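Side-chain contacts in predicted DNA-binding transcriptional regulator (PDB 7DWN), which probably binds promoter DNA as a LysR-type transcriptional regulator, with a helix-turn-helix domain joined to a substrate-binding domain: residues A[37-40]-A[41-45]; A[150-153]-A[154-157]; A[258-261]-A[262-265]. All coordinates share one frame; numbering follows the deposited sequence.

Contact 1: residues A[37-40]-A[41-45]; sequences RIRL and LEDTV
Two donors from one residue grip the carbonyl oxygen of Leu40: Thr44 OG1 at 2.7 Å and Thr44 N at 2.9 Å from Leu40 O. They arrive from opposite faces of the carbonyl plane. The hydroxyl gets there because OG1 lies beside its own backbone N (chi1 -46°), folded back toward the preceding turn. The other i to i+4 bonds here include Leu41 N to Arg37 O, Glu42 N to Ile38 O and Asp43 N to Arg39 O. All belong to helix 31-45 of the helix-turn-helix domain, which follows helix 20-26 as the recognition helix does in LysR-type regulators and is probably the DNA-reading helix. On the exposed flank, the Arg39 chain bends at chi2 and brings NE within 4.0 Å of Asp43 OD1, a long salt bridge met at the guanidinium edge, the carboxylate plane standing nearly perpendicular. Glu42 passes the same arginine at about a right angle, with OE1 3.7 Å from Arg39 CD, but its carboxylate is spoken for elsewhere: OE1 pairs with Arg52 and OE2 accepts from Leu49 N. Leu41, buried, packs against Phe11 of helix 5-17 and Phe66 of helix 61-83, while Arg37 reaches Asp10.

Contact 2: residues A[150-153]-A[154-157]; sequences DDDI and LRLP
A salt-bridge network folded over a tight turn joins Asp150 and Asp152 to Arg155, at the surface of the substrate-binding domain in the loop between strands 145-149 and 160-174. The Arg155 chain bends at chi3 (56°), curling its guanidinium back over the start of the loop. There NH1 serves both acids. Arg155 NH1 lies 2.6 Å from Asp150 OD1, reaching it on the syn side, yet the bond is bent, with an N-H...O angle of 131° and the oxygen tilted from the guanidinium plane. The same NH1 stands 3.3 Å from Asp152 OD1, which lies in the guanidinium plane and offers its anti lone pair; NH2 adds a weak bond to that oxygen. Asp152 and Arg155 run side by side, their flat ends almost perpendicular. Gathering two carboxylates round one cation would be expected to offset their mutual repulsion.

Next along the chain, Asp151 turns its carboxylate to the backbone. With CG trans to the backbone N (chi1 -180°), OD2 accepts from Leu154 N at 2.7 Å through its anti lone pair and takes a weak bond from Ile153 N. This one oxygen thus collects two backbone N-H groups and pins the start of the turn. Arg155 N to Asp151 O, 3.0 Å, is an i to i+4 backbone bond across the same stretch, and a type I beta turn from Ile153 to Leu156 closes with a weak bond between Leu156 N and Ile153 O. Leu156 lays CD1 3.5 Å from Asp152 O. Leu154 packs inward on Tyr271 of strand 264-272 and on Thr135 and Leu138 of helix 134-140, while Asp150 and Arg155 lie against Tyr269 of strand 264-272.

Contact 3: residues A[258-261]-A[262-265]; sequences GEQS and LRLP
The backbone makes one compact turn through Glu259, Gln260, Ser261 and Leu262, then straightens at Arg263 and enters strand 264-272. Glu259 O accepts from Leu262 N at 2.8 Å, and Gln260 O from Arg263 N at 3.2 Å. In both, the donor stands well above the carbonyl plane, 61° and 69° out of it, so neither follows a lone pair. A second, weak bond from Arg263 N to Glu259 O spans the same turn.

Leu262 lies along the turn, its CG beside the backbone N, which brings CD1 to Gly258, 3.6 Å from Gly258 CA. Leu262 CB rests by Glu259 O, at 3.2 Å. The extended chain of Arg263 meets Gln260, whose own chain bends at chi2. The two side chains cross at about a right angle, and as modelled the amide and guanidinium planes are roughly parallel; the amide oxygen is placed too close to Arg263 NH1, however, so the detail of this pair is doubtful. Gly258 O lies over one guanidinium face, 4.2 Å from Arg263 NH1.

In the LysR substrate-binding domain, a member of the periplasmic-binding-protein clan, this turn joins two strands of the mixed sheet, 254-256 and 264-272, both paired antiparallel with strand 160-174. Arg263 and Gln260 touch Glu168 of strand 160-174, and Leu264 is backbone hydrogen-bonded to Leu169. Leu262 packs on Ile209 of helix 201-209 and on Phe185 and Val213 of nearby loops, and its carbonyl receives the indole N-H of Trp239.

In the fold
Contact 1 lies in the helix-turn-helix part, whereas contacts 2 and 3 share the substrate-binding domain; the centres of contacts 1 and 3 are about 74 Å apart, on opposite sides of the chain's centre. Contacts 2 and 3 come much nearer, about 7 Å between nearest atoms, without touching, and both border strand 264-272: contact 3 leads into it, contact 2 packs on it. Contact 2 is the surface one, ruled by charge; contacts 1 and 3 are partly buried. In contact 1 regular helical bonding holds one buried face against helices 5-17 and 61-83, while contact 3 combines an irregular turn with a buried leucine and a partly exposed arginine.

Contact 1: residues A[37-40]-A[41-45]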
# COMPACT_ATOMS: atom_id res chain seq x y z
N ARG A 37 32.84 17.36 -5.83
CA ARG A 37 31.92 16.26 -5.60
C ARG A 37 30.63 16.44 -6.38
O ARG A 37 30.12 15.49 -7.00
CB ARG A 37 31.63 16.12 -4.10
CG ARG A 37 32.73 15.42 -3.31
CD ARG A 37 32.80 15.93 -1.88
NE ARG A 37 31.62 15.59 -1.08
CZ ARG A 37 31.65 14.81 -0.01
NH1 ARG A 37 32.79 14.29 0.42
NH2 ARG A 37 30.53 14.55 0.65
N ILE A 38 30.08 17.66 -6.38
CA ILE A 38 28.87 17.93 -7.16
C ILE A 38 29.14 17.74 -8.64
O ILE A 38 28.31 17.20 -9.39
CB ILE A 38 28.33 19.34 -6.85
CG1 ILE A 38 27.91 19.44 -5.38
CG2 ILE A 38 27.16 19.67 -7.76
CD1 ILE A 38 26.73 18.56 -5.03
N ARG A 39 30.32 18.17 -9.10
CA ARG A 39 30.67 18.01 -10.51
C ARG A 39 30.79 16.54 -10.89
O ARG A 39 30.37 16.14 -11.99
CB ARG A 39 31.98 18.75 -10.81
CG ARG A 39 32.37 18.79 -12.28
CD ARG A 39 31.34 19.54 -13.10
NE ARG A 39 31.73 19.64 -14.50
CZ ARG A 39 32.28 20.71 -15.05
NH1 ARG A 39 32.49 21.80 -14.32
NH2 ARG A 39 32.60 20.71 -16.34
N LEU A 40 31.36 15.72 -10.00
CA LEU A 40 31.45 14.29 -10.26
C LEU A 40 30.07 13.65 -10.31
O LEU A 40 29.80 12.78 -11.15
CB LEU A 40 32.32 13.62 -9.20
CG LEU A 40 33.82 13.92 -9.23
CD1 LEU A 40 34.52 13.28 -8.04
CD2 LEU A 40 34.43 13.43 -10.53
N LEU A 41 29.17 14.07 -9.41
CA LEU A 41 27.79 13.59 -9.47
C LEU A 41 27.15 13.94 -10.80
O LEU A 41 26.45 13.12 -11.41
CB LEU A 41 26.98 14.16 -8.31
CG LEU A 41 25.50 13.79 -8.31
CD1 LEU A 41 25.32 12.28 -8.20
CD2 LEU A 41 24.76 14.51 -7.19
N GLU A 42 27.36 15.18 -11.28
CA GLU A 42 26.79 15.59 -12.55
C GLU A 42 27.37 14.79 -13.71
O GLU A 42 26.66 14.44 -14.66
CB GLU A 42 27.01 17.09 -12.77
CG GLU A 42 26.19 17.97 -11.84
CD GLU A 42 26.54 19.44 -11.99
OE1 GLU A 42 27.74 19.74 -12.17
OE2 GLU A 42 25.62 20.28 -11.94
N ASP A 43 28.68 14.50 -13.65
CA ASP A 43 29.30 13.68 -14.69
C ASP A 43 28.76 12.26 -14.68
O ASP A 43 28.63 11.64 -15.75
CB ASP A 43 30.82 13.66 -14.51
CG ASP A 43 31.47 14.97 -14.90
OD1 ASP A 43 30.76 15.87 -15.39
OD2 ASP A 43 32.70 15.11 -14.72
N THR A 44 28.44 11.73 -13.50
CA THR A 44 27.92 10.36 -13.42
C THR A 44 26.47 10.28 -13.89
O THR A 44 26.11 9.35 -14.62
CB THR A 44 28.06 9.83 -12.00
OG1 THR A 44 29.36 10.13 -11.50
CG2 THR A 44 27.86 8.32 -11.98
N VAL A 45 25.63 11.24 -13.50
CA VAL A 45 24.24 11.24 -13.96
C VAL A 45 24.09 11.76 -15.37
O VAL A 45 23.02 11.61 -15.97
CB VAL A 45 23.33 12.05 -13.03
CG1 VAL A 45 23.39 11.50 -11.61
CG2 VAL A 45 23.71 13.52 -13.06

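Contact 2: residues A[150-153]-A[154-157]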
# COMPACT_ATOMS: atom_id res chain seq x y z
N ASP A 150 -1.78 -23.77 17.97
CA ASP A 150 -2.39 -24.51 16.88
C ASP A 150 -3.17 -23.59 15.95
O ASP A 150 -4.08 -22.88 16.38
CB ASP A 150 -3.32 -25.59 17.46
CG ASP A 150 -3.85 -26.54 16.40
OD1 ASP A 150 -3.26 -26.61 15.30
OD2 ASP A 150 -4.86 -27.22 16.66
N ASP A 151 -2.80 -23.60 14.67
CA ASP A 151 -3.40 -22.72 13.67
C ASP A 151 -3.65 -23.53 12.41
O ASP A 151 -2.71 -24.13 11.87
CB ASP A 151 -2.51 -21.51 13.38
CG ASP A 151 -3.11 -20.58 12.36
OD1 ASP A 151 -4.03 -19.81 12.71
OD2 ASP A 151 -2.67 -20.61 11.19
N ASP A 152 -4.89 -23.53 11.93
CA ASP A 152 -5.25 -24.34 10.77
C ASP A 152 -4.50 -23.93 9.51
O ASP A 152 -4.37 -24.74 8.59
CB ASP A 152 -6.76 -24.26 10.52
CG ASP A 152 -7.57 -24.96 11.60
OD1 ASP A 152 -7.02 -25.85 12.27
OD2 ASP A 152 -8.76 -24.61 11.77
N ILE A 153 -4.02 -22.69 9.43
CA ILE A 153 -3.30 -22.22 8.25
C ILE A 153 -1.81 -22.52 8.37
O ILE A 153 -1.19 -23.06 7.45
CB ILE A 153 -3.56 -20.72 8.03
CG1 ILE A 153 -5.03 -20.47 7.66
CG2 ILE A 153 -2.64 -20.17 6.94
CD1 ILE A 153 -5.92 -20.18 8.86
N LEU A 154 -1.21 -22.17 9.51
CA LEU A 154 0.23 -22.34 9.69
C LEU A 154 0.64 -23.80 9.81
O LEU A 154 1.80 -24.13 9.54
CB LEU A 154 0.70 -21.57 10.92
CG LEU A 154 0.69 -20.05 10.79
CD1 LEU A 154 0.77 -19.40 12.16
CD2 LEU A 154 1.84 -19.59 9.91
N ARG A 155 -0.29 -24.69 10.18
CA ARG A 155 0.04 -26.09 10.36
C ARG A 155 0.15 -26.85 9.04
O ARG A 155 0.76 -27.92 9.01
CB ARG A 155 -1.01 -26.76 11.25
CG ARG A 155 -0.55 -28.04 11.93
CD ARG A 155 -1.67 -28.66 12.75
NE ARG A 155 -2.86 -28.92 11.95
CZ ARG A 155 -4.00 -28.24 12.06
NH1 ARG A 155 -4.11 -27.26 12.94
NH2 ARG A 155 -5.04 -28.54 11.28
N LEU A 156 -0.41 -26.31 7.96
CA LEU A 156 -0.49 -26.98 6.67
C LEU A 156 0.47 -26.35 5.67
O LEU A 156 1.01 -25.26 5.90
CB LEU A 156 -1.92 -26.89 6.13
CG LEU A 156 -3.00 -27.61 6.94
CD1 LEU A 156 -4.37 -27.39 6.33
CD2 LEU A 156 -2.69 -29.09 7.04
N PRO A 157 0.73 -27.03 4.55
CA PRO A 157 1.47 -26.40 3.45
C PRO A 157 0.82 -25.10 3.03
O PRO A 157 -0.41 -24.94 3.14
CB PRO A 157 1.42 -27.45 2.33
CG PRO A 157 0.42 -28.48 2.78
CD PRO A 157 0.47 -28.45 4.27

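Contact 3: residues A[258-261]-A[262-265]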
# COMPACT_ATOMS: atom_id res chain seq x y z
N GLY A 258 -11.92 -27.40 38.48
CA GLY A 258 -12.86 -27.92 37.52
C GLY A 258 -12.88 -29.44 37.45
O GLY A 258 -12.01 -30.13 37.96
N GLU A 259 -13.93 -29.94 36.80
CA GLU A 259 -13.98 -31.34 36.42
C GLU A 259 -12.94 -31.62 35.34
O GLU A 259 -12.45 -30.71 34.67
CB GLU A 259 -15.39 -31.69 35.93
CG GLU A 259 -15.68 -33.17 35.76
CD GLU A 259 -17.13 -33.43 35.40
OE1 GLU A 259 -17.94 -32.49 35.50
OE2 GLU A 259 -17.46 -34.57 35.02
N GLN A 260 -12.58 -32.90 35.19
CA GLN A 260 -11.61 -33.26 34.16
C GLN A 260 -12.11 -32.89 32.77
O GLN A 260 -11.31 -32.57 31.89
CB GLN A 260 -11.30 -34.76 34.23
CG GLN A 260 -10.14 -35.19 33.35
CD GLN A 260 -8.81 -34.64 33.81
OE1 GLN A 260 -8.57 -34.49 35.01
NE2 GLN A 260 -7.93 -34.34 32.86
N SER A 261 -13.43 -32.91 32.56
CA SER A 261 -13.99 -32.47 31.29
C SER A 261 -13.85 -30.97 31.07
O SER A 261 -14.01 -30.51 29.94
CB SER A 261 -15.46 -32.88 31.20
OG SER A 261 -16.19 -32.39 32.32
N LEU A 262 -13.56 -30.21 32.13
CA LEU A 262 -13.30 -28.78 31.98
C LEU A 262 -11.86 -28.49 31.57
O LEU A 262 -11.58 -27.41 31.05
CB LEU A 262 -13.63 -28.04 33.27
CG LEU A 262 -15.10 -28.04 33.70
CD1 LEU A 262 -15.30 -27.19 34.94
CD2 LEU A 262 -15.99 -27.56 32.57
N ARG A 263 -10.94 -29.43 31.81
CA ARG A 263 -9.56 -29.28 31.35
C ARG A 263 -9.51 -29.43 29.84
O ARG A 263 -9.91 -30.47 29.30
CB ARG A 263 -8.66 -30.31 32.03
CG ARG A 263 -8.65 -30.23 33.55
CD ARG A 263 -7.71 -31.27 34.14
NE ARG A 263 -7.49 -31.09 35.58
CZ ARG A 263 -8.17 -31.71 36.53
NH1 ARG A 263 -9.14 -32.57 36.21
NH2 ARG A 263 -7.90 -31.49 37.81
N LEU A 264 -9.04 -28.40 29.14
CA LEU A 264 -9.17 -28.37 27.69
C LEU A 264 -7.83 -28.58 27.01
O LEU A 264 -6.86 -27.91 27.36
CB LEU A 264 -9.77 -27.03 27.24
CG LEU A 264 -11.12 -26.68 27.88
CD1 LEU A 264 -11.39 -25.19 27.75
CD2 LEU A 264 -12.23 -27.49 27.25
N PRO A 265 -7.73 -29.48 26.03
CA PRO A 265 -6.43 -29.67 25.36
C PRO A 265 -6.08 -28.50 24.47
O PRO A 265 -6.94 -27.91 23.81
CB PRO A 265 -6.64 -30.96 24.55
CG PRO A 265 -8.11 -30.99 24.29
CD PRO A 265 -8.75 -30.40 25.52